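Local coordinates for FrnE protein (Deinococcus radiodurans, PDB 5CO3) that probably acts as a cytoplasmic disulfide oxidoreductase of the DsbA-like thioredoxin family, exchanging thiols and disulfides, at residues A[52-66]-A[101-113]. Numbering follows the deposited sequence. Where two conformers were deposited one is given.
Sequences FELDPSARPLNPIAM and FDRVKLANTFLAH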
# COMPACT_ATOMS: atom_id res chain seq x y z
N PHE A 52 -1.00 7.15 -1.57
CA PHE A 52 0.22 7.91 -1.67
C PHE A 52 0.59 7.94 -3.14
O PHE A 52 0.51 6.92 -3.82
CB PHE A 52 1.34 7.29 -0.84
CG PHE A 52 2.55 8.17 -0.68
CD1 PHE A 52 3.51 8.23 -1.68
CD2 PHE A 52 2.75 8.90 0.48
CE1 PHE A 52 4.63 9.02 -1.54
CE2 PHE A 52 3.87 9.69 0.63
CZ PHE A 52 4.81 9.75 -0.39
N GLU A 53 0.96 9.12 -3.63
CA GLU A 53 1.42 9.27 -5.01
C GLU A 53 2.86 9.73 -5.01
O GLU A 53 3.18 10.80 -4.49
CB GLU A 53 0.55 10.27 -5.77
CG GLU A 53 -0.70 9.65 -6.38
CD GLU A 53 -1.60 10.68 -7.05
OE1 GLU A 53 -1.45 10.92 -8.28
OE2 GLU A 53 -2.45 11.26 -6.35
N LEU A 54 3.74 8.91 -5.60
CA LEU A 54 5.13 9.31 -5.78
C LEU A 54 5.22 10.63 -6.52
O LEU A 54 6.04 11.47 -6.21
CB LEU A 54 5.91 8.24 -6.54
CG LEU A 54 5.99 6.87 -5.88
CD1 LEU A 54 6.76 5.93 -6.79
CD2 LEU A 54 6.63 6.98 -4.51
N ASP A 55 4.35 10.79 -7.52
CA ASP A 55 4.35 12.00 -8.34
C ASP A 55 2.93 12.39 -8.71
O ASP A 55 2.42 11.99 -9.76
CB ASP A 55 5.20 11.78 -9.60
CG ASP A 55 5.33 13.03 -10.46
OD1 ASP A 55 4.96 14.15 -10.01
OD2 ASP A 55 5.82 12.89 -11.59
N PRO A 56 2.28 13.17 -7.85
CA PRO A 56 0.89 13.61 -8.04
C PRO A 56 0.73 14.44 -9.32
O PRO A 56 -0.34 14.46 -9.90
CB PRO A 56 0.62 14.48 -6.80
CG PRO A 56 1.68 14.13 -5.82
CD PRO A 56 2.88 13.75 -6.63
N SER A 57 1.80 15.09 -9.76
CA SER A 57 1.73 15.93 -10.95
C SER A 57 2.14 15.17 -12.21
O SER A 57 2.35 15.77 -13.26
CB SER A 57 2.62 17.15 -10.79
OG SER A 57 3.98 16.76 -10.72
N ALA A 58 2.26 13.85 -12.11
CA ALA A 58 2.67 13.04 -13.26
C ALA A 58 1.65 13.12 -14.40
O ALA A 58 0.44 13.21 -14.17
CB ALA A 58 2.87 11.59 -12.86
N ARG A 59 2.16 13.12 -15.63
CA ARG A 59 1.36 12.96 -16.85
C ARG A 59 0.37 11.82 -16.71
O ARG A 59 0.67 10.83 -16.05
CB ARG A 59 2.28 12.66 -18.03
CG ARG A 59 2.25 13.62 -19.15
CD ARG A 59 3.39 13.27 -20.07
NE ARG A 59 2.93 12.61 -21.29
CZ ARG A 59 2.67 13.26 -22.41
NH1 ARG A 59 2.82 14.57 -22.46
NH2 ARG A 59 2.26 12.60 -23.49
N PRO A 60 -0.82 11.94 -17.34
CA PRO A 60 -1.74 10.79 -17.39
C PRO A 60 -1.02 9.50 -17.80
O PRO A 60 -1.15 8.46 -17.13
CB PRO A 60 -2.77 11.23 -18.44
CG PRO A 60 -2.82 12.69 -18.28
CD PRO A 60 -1.39 13.11 -18.03
N LEU A 61 -0.25 9.58 -18.88
CA LEU A 61 0.58 8.47 -19.30
C LEU A 61 1.87 8.99 -19.93
O LEU A 61 1.85 9.66 -20.95
CB LEU A 61 -0.16 7.58 -20.29
CG LEU A 61 0.63 6.38 -20.82
CD1 LEU A 61 0.92 5.41 -19.68
CD2 LEU A 61 -0.11 5.68 -21.94
N ASN A 62 2.99 8.66 -19.29
CA ASN A 62 4.33 9.00 -19.80
C ASN A 62 4.80 7.82 -20.66
O ASN A 62 4.95 6.72 -20.14
CB ASN A 62 5.27 9.25 -18.61
CG ASN A 62 6.66 9.67 -19.03
OD1 ASN A 62 7.01 9.62 -20.20
ND2 ASN A 62 7.46 10.06 -18.05
N PRO A 63 5.04 8.05 -21.96
CA PRO A 63 5.31 6.96 -22.91
C PRO A 63 6.67 6.26 -22.76
O PRO A 63 6.89 5.24 -23.41
CB PRO A 63 5.25 7.66 -24.27
CG PRO A 63 5.67 9.07 -23.98
CD PRO A 63 5.07 9.37 -22.61
N ILE A 64 7.56 6.78 -21.92
CA ILE A 64 8.93 6.27 -21.92
C ILE A 64 9.06 4.98 -21.11
O ILE A 64 8.20 4.64 -20.29
CB ILE A 64 9.92 7.33 -21.39
CG1 ILE A 64 9.70 7.59 -19.89
CG2 ILE A 64 9.78 8.63 -22.18
CD1 ILE A 64 10.54 8.76 -19.38
N ALA A 65 10.14 4.24 -21.37
CA ALA A 65 10.41 3.00 -20.66
C ALA A 65 10.66 3.30 -19.19
O ALA A 65 11.25 4.33 -18.86
CB ALA A 65 11.60 2.29 -21.26
N MET A 66 10.20 2.41 -18.31
CA MET A 66 10.44 2.55 -16.87
C MET A 66 11.92 2.80 -16.56
O MET A 66 12.24 3.68 -15.74
CB MET A 66 9.96 1.31 -16.13
CG MET A 66 10.17 1.44 -14.64
SD MET A 66 9.48 0.06 -13.80
CE MET A 66 9.78 0.55 -12.09
N PHE A 101 9.11 -5.22 -15.82
CA PHE A 101 9.31 -3.79 -15.84
C PHE A 101 9.37 -3.26 -17.28
O PHE A 101 9.00 -2.12 -17.54
CB PHE A 101 10.57 -3.41 -15.09
CG PHE A 101 10.45 -3.49 -13.59
CD1 PHE A 101 9.27 -3.15 -12.95
CD2 PHE A 101 11.54 -3.90 -12.83
CE1 PHE A 101 9.17 -3.20 -11.57
CE2 PHE A 101 11.45 -3.97 -11.45
CZ PHE A 101 10.27 -3.61 -10.81
N ASP A 102 9.82 -4.11 -18.21
CA ASP A 102 9.89 -3.73 -19.63
C ASP A 102 8.51 -3.43 -20.21
O ASP A 102 8.41 -2.80 -21.27
CB ASP A 102 10.54 -4.85 -20.43
CG ASP A 102 9.87 -6.19 -20.18
OD1 ASP A 102 9.90 -6.65 -19.02
OD2 ASP A 102 9.31 -6.78 -21.12
N ARG A 103 7.45 -3.87 -19.53
CA ARG A 103 6.07 -3.64 -19.98
C ARG A 103 5.34 -2.56 -19.18
O ARG A 103 4.19 -2.22 -19.49
CB ARG A 103 5.26 -4.95 -19.91
CG ARG A 103 5.95 -6.14 -20.56
CD ARG A 103 4.94 -7.15 -21.09
NE ARG A 103 4.06 -7.71 -20.05
CZ ARG A 103 4.14 -8.95 -19.58
NH1 ARG A 103 5.06 -9.79 -20.04
NH2 ARG A 103 3.29 -9.35 -18.65
N VAL A 104 6.01 -2.02 -18.16
CA VAL A 104 5.38 -1.07 -17.26
C VAL A 104 4.92 0.19 -17.99
O VAL A 104 5.66 0.76 -18.80
CB VAL A 104 6.33 -0.68 -16.11
CG1 VAL A 104 5.94 0.66 -15.49
CG2 VAL A 104 6.27 -1.78 -15.02
N LYS A 105 3.69 0.60 -17.70
CA LYS A 105 3.14 1.84 -18.26
C LYS A 105 3.19 2.91 -17.20
O LYS A 105 2.56 2.79 -16.14
CB LYS A 105 1.70 1.61 -18.73
CG LYS A 105 1.57 0.46 -19.70
CD LYS A 105 2.33 0.69 -21.00
CE LYS A 105 1.99 -0.40 -22.02
NZ LYS A 105 2.35 -1.78 -21.50
N LEU A 106 3.98 3.96 -17.45
CA LEU A 106 4.21 4.98 -16.42
C LEU A 106 3.02 5.92 -16.33
O LEU A 106 3.04 7.04 -16.87
CB LEU A 106 5.50 5.75 -16.72
CG LEU A 106 6.79 4.93 -16.62
CD1 LEU A 106 7.99 5.78 -17.07
CD2 LEU A 106 7.00 4.41 -15.21
N ALA A 107 1.99 5.45 -15.64
CA ALA A 107 0.71 6.14 -15.55
C ALA A 107 0.58 6.93 -14.26
O ALA A 107 1.11 6.53 -13.21
CB ALA A 107 -0.44 5.11 -15.66
N ASN A 108 -0.13 8.06 -14.33
CA ASN A 108 -0.57 8.77 -13.13
C ASN A 108 -1.52 7.85 -12.37
O ASN A 108 -2.43 7.29 -12.98
CB ASN A 108 -1.26 10.09 -13.51
CG ASN A 108 -1.67 10.91 -12.30
OD1 ASN A 108 -2.56 10.53 -11.55
ND2 ASN A 108 -1.01 12.06 -12.10
N THR A 109 -1.32 7.68 -11.06
CA THR A 109 -2.08 6.68 -10.28
C THR A 109 -3.26 7.23 -9.47
O THR A 109 -3.86 6.50 -8.68
CB THR A 109 -1.15 5.91 -9.30
OG1 THR A 109 -0.49 6.83 -8.41
CG2 THR A 109 -0.11 5.11 -10.08
N PHE A 110 -3.62 8.50 -9.70
CA PHE A 110 -4.68 9.16 -8.91
C PHE A 110 -6.01 8.40 -8.99
O PHE A 110 -6.63 8.10 -7.96
CB PHE A 110 -4.85 10.61 -9.38
CG PHE A 110 -5.77 11.45 -8.52
CD1 PHE A 110 -5.65 11.45 -7.14
CD2 PHE A 110 -6.72 12.29 -9.11
CE1 PHE A 110 -6.48 12.24 -6.35
CE2 PHE A 110 -7.55 13.08 -8.32
CZ PHE A 110 -7.42 13.07 -6.95
N LEU A 111 -6.42 8.07 -10.21
CA LEU A 111 -7.69 7.38 -10.45
C LEU A 111 -7.67 5.97 -9.87
O LEU A 111 -8.67 5.51 -9.33
CB LEU A 111 -8.01 7.33 -11.95
CG LEU A 111 -8.54 8.60 -12.60
CD1 LEU A 111 -8.52 8.48 -14.12
CD2 LEU A 111 -9.94 8.91 -12.08
N ALA A 112 -6.53 5.29 -9.99
CA ALA A 112 -6.35 3.97 -9.41
C ALA A 112 -6.53 4.04 -7.90
O ALA A 112 -7.19 3.18 -7.31
CB ALA A 112 -4.99 3.43 -9.76
N HIS A 113 -5.96 5.06 -7.26
CA HIS A 113 -6.13 5.22 -5.82
C HIS A 113 -7.59 5.46 -5.47
O HIS A 113 -8.07 4.99 -4.44
CB HIS A 113 -5.24 6.34 -5.28
CG HIS A 113 -3.81 5.94 -5.12
ND1 HIS A 113 -3.39 5.07 -4.14
CD2 HIS A 113 -2.70 6.29 -5.81
CE1 HIS A 113 -2.08 4.89 -4.24
NE2 HIS A 113 -1.64 5.62 -5.25
O HOH W 1 0.39 9.80 -9.82
O HOH W 2 3.03 9.50 -15.65
O HOH W 3 5.69 3.72 -19.83
O HOH W 4 8.59 0.16 -19.13
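With CG anti to the backbone N (chi1 -177°), Asn108 extends its amide into the turn formed by Asp55 to Ala58, while Met66, extended throughout, carries its sulfur to the Phe101 ring. The Asn108 amide is gripped at both ends. Its ND2 donates to Ala58 O at 2.8 Å, slightly out of the amide plane, and more weakly to Pro56 O; its OD1 accepts from Phe110 N at 2.9 Å, an Asx turn at the start of helix 110-121. With an alanine here Ala58 O and Phe110 N would both lose their partner in the side-chain amide, and the turn from Asp55 to Ala58 is likely to be held less firmly against the start of helix 110-121.

Beside it, the Glu53 carboxylate stands steeply to the Asn108 amide plane but only 15° from that of the Phe110 ring, with OE2 3.3 Å from Phe110 CD1. OE2 also forms a salt bridge with Arg177, which makes a cation-pi contact with Phe110; OE1 accepts a hydrogen bond from a water that also donates to Asp55 O and accepts from Thr109 N.

Between the two ends, Asn62 N donates to Leu106 O (2.9 Å, 170° at the hydrogen) and Asn108 N to Pro60 O, flanking the non-hydrogen-bonded pair Leu61-Ala107. A second water joins Arg59 O to Leu106 O. Farther along, Leu106 CD1 packs 3.8 Å from Ile64 CG1. Met66 CE lies over the Phe101 face, 4.2 Å from its centroid, and SD approaches obliquely, a Met-aromatic contact; Val104 CG2 meets the ring edge in plane.

Short, weakly bonded antiparallel pairing of 61-62 with 106-107 thus pins the connection leaving strand 45-51 against the segment entering helix 110-121, at the edge of the helical region inserted in the thioredoxin fold, as in DsbA-like proteins.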